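Local coordinates for lysine-specific demethylase REF6 (Arabidopsis thaliana, PDB 6A58), which removes methyl groups from di- and trimethylated lysine of histone H3 and binds DNA through four C-terminal C2H2-type zinc fingers, the part described here, at residues Y23-E28 against M41-N46. Numbering follows the deposited sequence. Where two conformers were deposited one is given.
Sequences YQCNME and MLHKRN. With ZN (zinc ion), chain B.
Cys25 and His43 both point their side chains at the opposite segment, with SG anti to the backbone N at chi1 -177° and CG likewise at chi1 176°, and these torsions carry thiolate and imidazole to one zinc ion. Cys25 SG binds the metal at 2.3 Å and His43 NE2 at 2.1 Å. Side by side in the coordination shell, the sulfur lies at the edge of the imidazole, close to the ring plane, with Cys25 SG 3.5 Å from His43 NE2. Besides the metal bond, the same sulfur accepts a nearly straight hydrogen bond from the backbone, Met27 N to Cys25 SG at 3.5 Å with an angle of 165°, which probably eases the negative charge on the thiolate and fixes the turn after the first zinc ligand. Cys30 and His60 complete the site. Lys44 stretches its extended chain across the Asn26 side chain at about a right angle, bringing Lys44 CE to 3.5 Å from Asn26 OD1. A water ties the ammonium to the strand: it accepts from Lys44 NZ at 2.9 Å and donates to Gln24 O at 2.8 Å. Metal and water thus join segments that otherwise bury little surface, 184 Å² in all. Asn46, with positive phi, ends the helix as the C-prime residue of a Schellman motif, its N bonded to His43 O at 2.9 Å. In this first, degenerate finger the last ligand, His60, is borrowed from helix 60-70 of the second finger, so that one zinc ion links the two modules. The hairpin of strands 23-24 and 33-34 stands against helix 37-44, Tyr23 resting on Glu37 and Leu40 and Phe34 meeting the His43 ring, while Leu63 of helix 60-70 packs against His43 and Asn46.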
loop_
_atom_site.group_PDB
_atom_site.type_symbol
_atom_site.label_atom_id
_atom_site.label_comp_id
_atom_site.label_asym_id
_atom_site.label_seq_id
_atom_site.Cartn_x
_atom_site.Cartn_y
_atom_site.Cartn_z
ATOM N N TYR A 23 -13.445 -21.304 2.524
ATOM C CA TYR A 23 -14.718 -20.593 2.476
ATOM C C TYR A 23 -14.478 -19.153 2.025
ATOM O O TYR A 23 -13.923 -18.347 2.772
ATOM C CB TYR A 23 -15.382 -20.619 3.853
ATOM C CG TYR A 23 -15.906 -21.986 4.236
ATOM C CD1 TYR A 23 -15.060 -22.956 4.780
ATOM C CD2 TYR A 23 -17.247 -22.312 4.050
ATOM C CE1 TYR A 23 -15.542 -24.214 5.129
ATOM C CE2 TYR A 23 -17.738 -23.562 4.395
ATOM C CZ TYR A 23 -16.884 -24.509 4.934
ATOM O OH TYR A 23 -17.376 -25.749 5.278
ATOM N N GLN A 24 -14.913 -18.837 0.808
ATOM C CA GLN A 24 -14.647 -17.534 0.192
ATOM C C GLN A 24 -15.708 -16.504 0.601
ATOM O O GLN A 24 -16.885 -16.846 0.767
ATOM C CB GLN A 24 -14.584 -17.664 -1.339
ATOM C CG GLN A 24 -13.390 -18.466 -1.871
ATOM C CD GLN A 24 -13.547 -19.982 -1.785
ATOM O OE1 GLN A 24 -14.651 -20.506 -1.606
ATOM N NE2 GLN A 24 -12.433 -20.698 -1.921
ATOM N N CYS A 25 -15.284 -15.252 0.769
ATOM C CA CYS A 25 -16.198 -14.145 1.068
ATOM C C CYS A 25 -16.891 -13.671 -0.202
ATOM O O CYS A 25 -16.234 -13.457 -1.221
ATOM C CB CYS A 25 -15.457 -12.973 1.706
ATOM S SG CYS A 25 -16.560 -11.615 2.172
ATOM N N ASN A 26 -18.213 -13.494 -0.129
ATOM C CA ASN A 26 -19.011 -13.067 -1.290
ATOM C C ASN A 26 -19.296 -11.561 -1.348
ATOM O O ASN A 26 -20.062 -11.117 -2.207
ATOM C CB ASN A 26 -20.319 -13.874 -1.383
ATOM C CG ASN A 26 -21.261 -13.641 -0.213
ATOM O OD1 ASN A 26 -20.934 -12.954 0.757
ATOM N ND2 ASN A 26 -22.443 -14.244 -0.296
ATOM N N MET A 27 -18.694 -10.781 -0.450
ATOM C CA MET A 27 -18.847 -9.325 -0.467
ATOM C C MET A 27 -18.101 -8.739 -1.660
ATOM O O MET A 27 -17.015 -9.206 -2.008
ATOM C CB MET A 27 -18.330 -8.702 0.833
ATOM C CG MET A 27 -19.129 -9.092 2.066
ATOM S SD MET A 27 -20.785 -8.377 2.076
ATOM C CE MET A 27 -20.408 -6.670 2.456
ATOM N N GLU A 28 -18.695 -7.723 -2.284
ATOM C CA GLU A 28 -18.144 -7.134 -3.508
ATOM C C GLU A 28 -16.741 -6.579 -3.256
ATOM O O GLU A 28 -16.526 -5.822 -2.308
ATOM C CB GLU A 28 -19.061 -6.024 -4.046
ATOM C CG GLU A 28 -18.773 -5.597 -5.482
ATOM C CD GLU A 28 -19.085 -6.677 -6.508
ATOM O OE1 GLU A 28 -18.279 -6.858 -7.445
ATOM O OE2 GLU A 28 -20.134 -7.346 -6.384
ATOM N N MET A 41 -18.411 -16.555 8.804
ATOM C CA MET A 41 -19.538 -15.873 9.456
ATOM C C MET A 41 -19.074 -14.708 10.333
ATOM O O MET A 41 -19.672 -13.626 10.309
ATOM C CB MET A 41 -20.368 -16.861 10.280
ATOM C CG MET A 41 -21.163 -17.842 9.435
ATOM S SD MET A 41 -22.198 -18.943 10.419
ATOM C CE MET A 41 -21.061 -20.208 10.957
ATOM N N LEU A 42 -17.995 -14.924 11.082
ATOM C CA LEU A 42 -17.405 -13.864 11.901
ATOM C C LEU A 42 -16.859 -12.734 11.026
ATOM O O LEU A 42 -16.997 -11.555 11.363
ATOM C CB LEU A 42 -16.311 -14.422 12.820
ATOM C CG LEU A 42 -16.790 -15.429 13.879
ATOM C CD1 LEU A 42 -15.609 -16.079 14.580
ATOM C CD2 LEU A 42 -17.727 -14.777 14.887
ATOM N N HIS A 43 -16.264 -13.097 9.890
ATOM C CA HIS A 43 -15.808 -12.125 8.903
ATOM C C HIS A 43 -16.949 -11.258 8.351
ATOM O O HIS A 43 -16.782 -10.050 8.196
ATOM C CB HIS A 43 -15.091 -12.846 7.758
ATOM C CG HIS A 43 -14.670 -11.943 6.645
ATOM N ND1 HIS A 43 -13.651 -11.027 6.781
ATOM C CD2 HIS A 43 -15.116 -11.827 5.372
ATOM C CE1 HIS A 43 -13.491 -10.380 5.642
ATOM N NE2 HIS A 43 -14.373 -10.840 4.773
ATOM N N LYS A 44 -18.101 -11.868 8.076
ATOM C CA LYS A 44 -19.276 -11.123 7.594
ATOM C C LYS A 44 -19.887 -10.180 8.647
ATOM O O LYS A 44 -20.637 -9.266 8.290
ATOM C CB LYS A 44 -20.328 -12.073 7.021
ATOM C CG LYS A 44 -19.888 -12.684 5.705
ATOM C CD LYS A 44 -20.869 -13.722 5.206
ATOM C CE LYS A 44 -20.375 -14.332 3.908
ATOM N NZ LYS A 44 -21.331 -15.323 3.347
ATOM N N ARG A 45 -19.560 -10.412 9.923
ATOM C CA ARG A 45 -19.893 -9.491 11.020
ATOM C C ARG A 45 -18.793 -8.444 11.252
ATOM O O ARG A 45 -18.783 -7.746 12.274
ATOM C CB ARG A 45 -20.153 -10.280 12.304
ATOM C CG ARG A 45 -21.454 -11.067 12.272
ATOM C CD ARG A 45 -21.552 -12.026 13.436
ATOM N NE ARG A 45 -21.375 -11.364 14.728
ATOM C CZ ARG A 45 -21.268 -11.995 15.897
ATOM N NH1 ARG A 45 -21.330 -13.327 15.970
ATOM N NH2 ARG A 45 -21.091 -11.283 17.009
ATOM N N ASN A 46 -17.867 -8.326 10.295
ATOM C CA ASN A 46 -16.792 -7.334 10.312
ATOM C C ASN A 46 -15.882 -7.409 11.536
ATOM O O ASN A 46 -15.422 -6.385 12.048
ATOM C CB ASN A 46 -17.373 -5.925 10.108
ATOM C CG ASN A 46 -18.149 -5.804 8.810
ATOM O OD1 ASN A 46 -19.272 -5.306 8.789
ATOM N ND2 ASN A 46 -17.560 -6.283 7.726
HETATM ZN ZN ZN B . -14.927 -10.165 2.886
HETATM O O HOH W 1 -19.462 -15.960 1.268
#